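Local coordinates for protein apolipophorin-3b (PDB 1AEP) that assists in loading diacylglycerol into lipophorin, the insect haemolymph lipoprotein, by covering the hydrophobic surface that expands as the particle takes up lipid, at residues Asn99-Gln102 / Ser103-Asn107; Asn20-His23 / Glu24-Glu27. All blocks are in the same frame, centred on the assembly; numbering follows the deposited sequence.

Overall arrangement
Both contacts are short helical stretches of about two turns in a bundle of five helices, and together they illustrate how amphipathic helices divide their surface between core and solvent. Interaction 1 lies on helix 94-121 and interaction 2 at the C-terminal end of helix 7-25, with centres about 11 Å apart. They meet through side chains: Leu-105 CD1 lies 3.8 Å from Leu-25 CD2 in the bundle interior, and further out Gln-102 OE1 comes within 3.0 Å of His-26 NE2. Interaction 1 sits deeper, its centre about 9 Å from that of the chain against about 15 Å for interaction 2. Covering lipid would probably require such apolar faces to part from one another.

Interaction 1: Asn99-Gln102 / Ser103-Asn107; sequences NSLQ and SALTN
Leu-101 and Leu-105, one turn apart, form the inward-facing ridge of an amphipathic alpha helix in the five-helix bundle of this apolipoprotein. Leu-101 reaches forward with one methyl branch, CD2 standing 4.3 Å from CG of Leu-105. The Leu-105 side chain leaves beside its own backbone N (chi1 -75°), and this brings CG back to the carbonyl oxygen of Leu-101, which CB already approaches. The same oxygen takes the amide N of Leu-105 at 2.8 Å in a nearly straight bond, and Ala-104 N bonds to Ser-100 O at 2.9 Å in the preceding step. Other helices close over this packed side: Leu-101 meets Ala-45, while Leu-105 meets Phe-48, Ile-18 and Leu-25. Ala-104, also buried, rests against Ile-85 and Ala-88.

The outer side is looser. Asn-99 and Ser-103 are exposed and joined through the backbone, Ser-103 N to Asn-99 O at 3.0 Å. Gln-102, between the two regimes, extends its chain across to Ala-22, Leu-25 and His-26. Its carbonyl oxygen has two donors, both from Thr-106: the backbone N at 3.3 Å, well above the carbonyl plane, and the hydroxyl. A valine in place of Thr-106 would probably leave this oxygen with only the longer, out-of-plane amide bond and lose the polar tether of the side chain to the preceding turn. With chi1 at -51°, OG1 lies anti to the threonine carbonyl carbon and points back along the helix, where it donates to Gln-102 O at 2.6 Å, almost in line with the C=O bond.

Interaction 2: Asn20-His23 / Glu24-Glu27; sequences NAAH and ELHE
Glu-24 N donates to Asn-20 O at 3.1 Å, a straight i to i+4 bond that arrives nearly head-on to the carbonyl. One residue later the pattern slackens. Leu-25 N is divided between two acceptors, Ala-21 O at 3.2 Å and Ala-22 O at 3.1 Å, both bonds weak, and His-26 N then makes a weak bond to His-23 O, three residues back. Glu-27 N follows the same shorter spacing with a bond of 2.8 Å to Glu-24 O. Near the C-terminus of helix 7-25, i to i+3 pairing thus takes over from i to i+4, as where an alpha helix runs into a 3-10 turn.

Side chains follow the amphipathic division. Leu-25 is buried; its CD2 leans against Ala-22, 3.9 Å from the alpha carbon, while CD1 approaches Ala-21 O. Beyond this turn Leu-25 packs on Ile-152 of helix 131-154 and on Leu-105 of helix 94-121. Glu-24 lays CB beside Ala-21 O, and its end leads away from the turn; the side chain touches Gln-149, Ile-152 and Gln-153 of helix 131-154.

The two histidines occupy the exposed side. His-23 has CG anti to its backbone N, and the ring stays near Glu-24 N, which lies oblique to it. His-26 does the reverse: CG stays beside the backbone N (chi1 -65°), and the imidazole comes back obliquely to the His-23 carbonyl, with CG 3.7 Å from that oxygen. The carboxylate of Glu-27 also turns toward His-23, yet its OE2 stays 5.0 Å from His-23 NE2.

Interaction 1: Asn99-Gln102 / Ser103-Asn107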
loop_
_atom_site.group_PDB
_atom_site.type_symbol
_atom_site.label_atom_id
_atom_site.label_comp_id
_atom_site.label_asym_id
_atom_site.label_seq_id
_atom_site.Cartn_x
_atom_site.Cartn_y
_atom_site.Cartn_z
ATOM N N ASN A 99 11.920 -1.243 9.948
ATOM C CA ASN A 99 11.021 -0.308 10.577
ATOM C C ASN A 99 10.288 0.494 9.529
ATOM O O ASN A 99 9.071 0.617 9.550
ATOM C CB ASN A 99 11.746 0.657 11.547
ATOM C CG ASN A 99 12.469 -0.041 12.676
ATOM O OD1 ASN A 99 13.476 0.448 13.184
ATOM N ND2 ASN A 99 11.968 -1.203 13.023
ATOM N N SER A 100 11.075 1.000 8.584
ATOM C CA SER A 100 10.582 1.773 7.463
ATOM C C SER A 100 9.490 1.082 6.641
ATOM O O SER A 100 8.445 1.650 6.336
ATOM C CB SER A 100 11.775 2.190 6.587
ATOM O OG SER A 100 11.536 3.381 5.851
ATOM N N LEU A 101 9.759 -0.167 6.283
ATOM C CA LEU A 101 8.785 -0.908 5.527
ATOM C C LEU A 101 7.519 -1.090 6.316
ATOM O O LEU A 101 6.433 -0.788 5.832
ATOM C CB LEU A 101 9.302 -2.282 5.154
ATOM C CG LEU A 101 9.281 -2.430 3.645
ATOM C CD1 LEU A 101 9.484 -3.879 3.259
ATOM C CD2 LEU A 101 7.971 -1.920 3.073
ATOM N N GLN A 102 7.679 -1.611 7.525
ATOM C CA GLN A 102 6.559 -1.876 8.427
ATOM C C GLN A 102 5.628 -0.713 8.643
ATOM O O GLN A 102 4.426 -0.877 8.861
ATOM C CB GLN A 102 7.033 -2.316 9.790
ATOM C CG GLN A 102 6.330 -3.627 10.130
ATOM C CD GLN A 102 6.678 -4.064 11.496
ATOM O OE1 GLN A 102 7.244 -5.146 11.667
ATOM N NE2 GLN A 102 6.380 -3.190 12.459
ATOM N N SER A 103 6.211 0.463 8.601
ATOM C CA SER A 103 5.445 1.656 8.795
ATOM C C SER A 103 4.754 1.996 7.502
ATOM O O SER A 103 3.548 2.236 7.468
ATOM C CB SER A 103 6.319 2.782 9.347
ATOM O OG SER A 103 6.389 3.879 8.455
ATOM N N ALA A 104 5.547 1.990 6.433
ATOM C CA ALA A 104 5.014 2.279 5.135
ATOM C C ALA A 104 3.769 1.436 4.901
ATOM O O ALA A 104 2.733 1.950 4.520
ATOM C CB ALA A 104 6.097 2.106 4.088
ATOM N N LEU A 105 3.865 0.142 5.199
ATOM C CA LEU A 105 2.753 -0.761 5.023
ATOM C C LEU A 105 1.554 -0.349 5.834
ATOM O O LEU A 105 0.405 -0.317 5.378
ATOM C CB LEU A 105 3.106 -2.213 5.384
ATOM C CG LEU A 105 3.965 -2.981 4.372
ATOM C CD1 LEU A 105 4.252 -4.347 4.973
ATOM C CD2 LEU A 105 3.232 -3.227 3.051
ATOM N N THR A 106 1.849 -0.032 7.053
ATOM C CA THR A 106 0.827 0.372 7.962
ATOM C C THR A 106 0.142 1.656 7.531
ATOM O O THR A 106 -1.054 1.773 7.626
ATOM C CB THR A 106 1.362 0.353 9.374
ATOM O OG1 THR A 106 1.944 -0.922 9.553
ATOM C CG2 THR A 106 0.204 0.523 10.297
ATOM N N ASN A 107 0.899 2.619 7.020
ATOM C CA ASN A 107 0.296 3.861 6.571
ATOM C C ASN A 107 -0.597 3.690 5.324
ATOM O O ASN A 107 -1.591 4.395 5.158
ATOM C CB ASN A 107 1.360 4.870 6.194
ATOM C CG ASN A 107 2.184 5.224 7.379
ATOM O OD1 ASN A 107 3.299 5.754 7.227
ATOM N ND2 ASN A 107 1.655 4.893 8.544
#

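Interaction 2: Asn20-His23 / Glu24-Glu27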
loop_
_atom_site.group_PDB
_atom_site.type_symbol
_atom_site.label_atom_id
_atom_site.label_comp_id
_atom_site.label_asym_id
_atom_site.label_seq_id
_atom_site.Cartn_x
_atom_site.Cartn_y
_atom_site.Cartn_z
ATOM N N ASN A 20 -0.774 -9.353 7.954
ATOM C CA ASN A 20 -0.017 -10.582 7.855
ATOM C C ASN A 20 1.391 -10.353 7.284
ATOM O O ASN A 20 2.389 -10.686 7.924
ATOM C CB ASN A 20 -0.882 -11.465 6.934
ATOM C CG ASN A 20 -2.046 -12.080 7.681
ATOM O OD1 ASN A 20 -2.126 -12.027 8.918
ATOM N ND2 ASN A 20 -2.884 -12.761 6.924
ATOM N N ALA A 21 1.434 -9.723 6.091
ATOM C CA ALA A 21 2.648 -9.330 5.395
ATOM C C ALA A 21 3.612 -8.700 6.370
ATOM O O ALA A 21 4.769 -9.076 6.442
ATOM C CB ALA A 21 2.359 -8.310 4.276
ATOM N N ALA A 22 3.113 -7.756 7.164
ATOM C CA ALA A 22 3.949 -7.126 8.172
ATOM C C ALA A 22 4.479 -8.092 9.235
ATOM O O ALA A 22 5.632 -7.987 9.629
ATOM C CB ALA A 22 3.318 -5.900 8.747
ATOM N N HIS A 23 3.644 -9.046 9.673
ATOM C CA HIS A 23 4.072 -10.029 10.659
ATOM C C HIS A 23 5.346 -10.717 10.185
ATOM O O HIS A 23 6.314 -10.877 10.931
ATOM C CB HIS A 23 2.997 -11.151 10.907
ATOM C CG HIS A 23 3.260 -12.164 12.030
ATOM N ND1 HIS A 23 3.064 -11.845 13.379
ATOM C CD2 HIS A 23 3.698 -13.481 11.994
ATOM C CE1 HIS A 23 3.385 -12.930 14.111
ATOM N NE2 HIS A 23 3.776 -13.934 13.314
ATOM N N GLU A 24 5.304 -11.150 8.918
ATOM C CA GLU A 24 6.376 -11.854 8.220
ATOM C C GLU A 24 7.662 -11.109 8.035
ATOM O O GLU A 24 8.723 -11.723 7.944
ATOM C CB GLU A 24 5.900 -12.455 6.903
ATOM C CG GLU A 24 5.232 -13.805 7.177
ATOM C CD GLU A 24 5.672 -14.799 6.173
ATOM O OE1 GLU A 24 6.927 -15.175 6.359
ATOM O OE2 GLU A 24 4.953 -15.211 5.291
ATOM N N LEU A 25 7.541 -9.787 7.966
ATOM C CA LEU A 25 8.693 -8.951 7.812
ATOM C C LEU A 25 9.764 -9.337 8.827
ATOM O O LEU A 25 10.953 -9.406 8.507
ATOM C CB LEU A 25 8.375 -7.488 8.018
ATOM C CG LEU A 25 8.354 -6.826 6.648
ATOM C CD1 LEU A 25 8.141 -7.877 5.600
ATOM C CD2 LEU A 25 7.309 -5.713 6.702
ATOM N N HIS A 26 9.309 -9.637 10.054
ATOM C CA HIS A 26 10.140 -10.048 11.218
ATOM C C HIS A 26 10.890 -11.358 11.013
ATOM O O HIS A 26 11.839 -11.681 11.730
ATOM C CB HIS A 26 9.338 -10.277 12.536
ATOM C CG HIS A 26 8.702 -9.080 13.095
ATOM N ND1 HIS A 26 7.404 -9.082 13.624
ATOM C CD2 HIS A 26 9.195 -7.840 13.210
ATOM C CE1 HIS A 26 7.158 -7.831 14.032
ATOM N NE2 HIS A 26 8.217 -7.060 13.789
ATOM N N GLU A 27 10.457 -12.142 10.057
ATOM C CA GLU A 27 11.131 -13.386 9.864
ATOM C C GLU A 27 12.277 -13.239 8.901
ATOM O O GLU A 27 12.926 -14.223 8.545
ATOM C CB GLU A 27 10.169 -14.463 9.375
ATOM C CG GLU A 27 9.786 -15.438 10.508
ATOM C CD GLU A 27 8.557 -16.229 10.200
ATOM O OE1 GLU A 27 8.817 -17.360 9.569
ATOM O OE2 GLU A 27 7.426 -15.843 10.499
#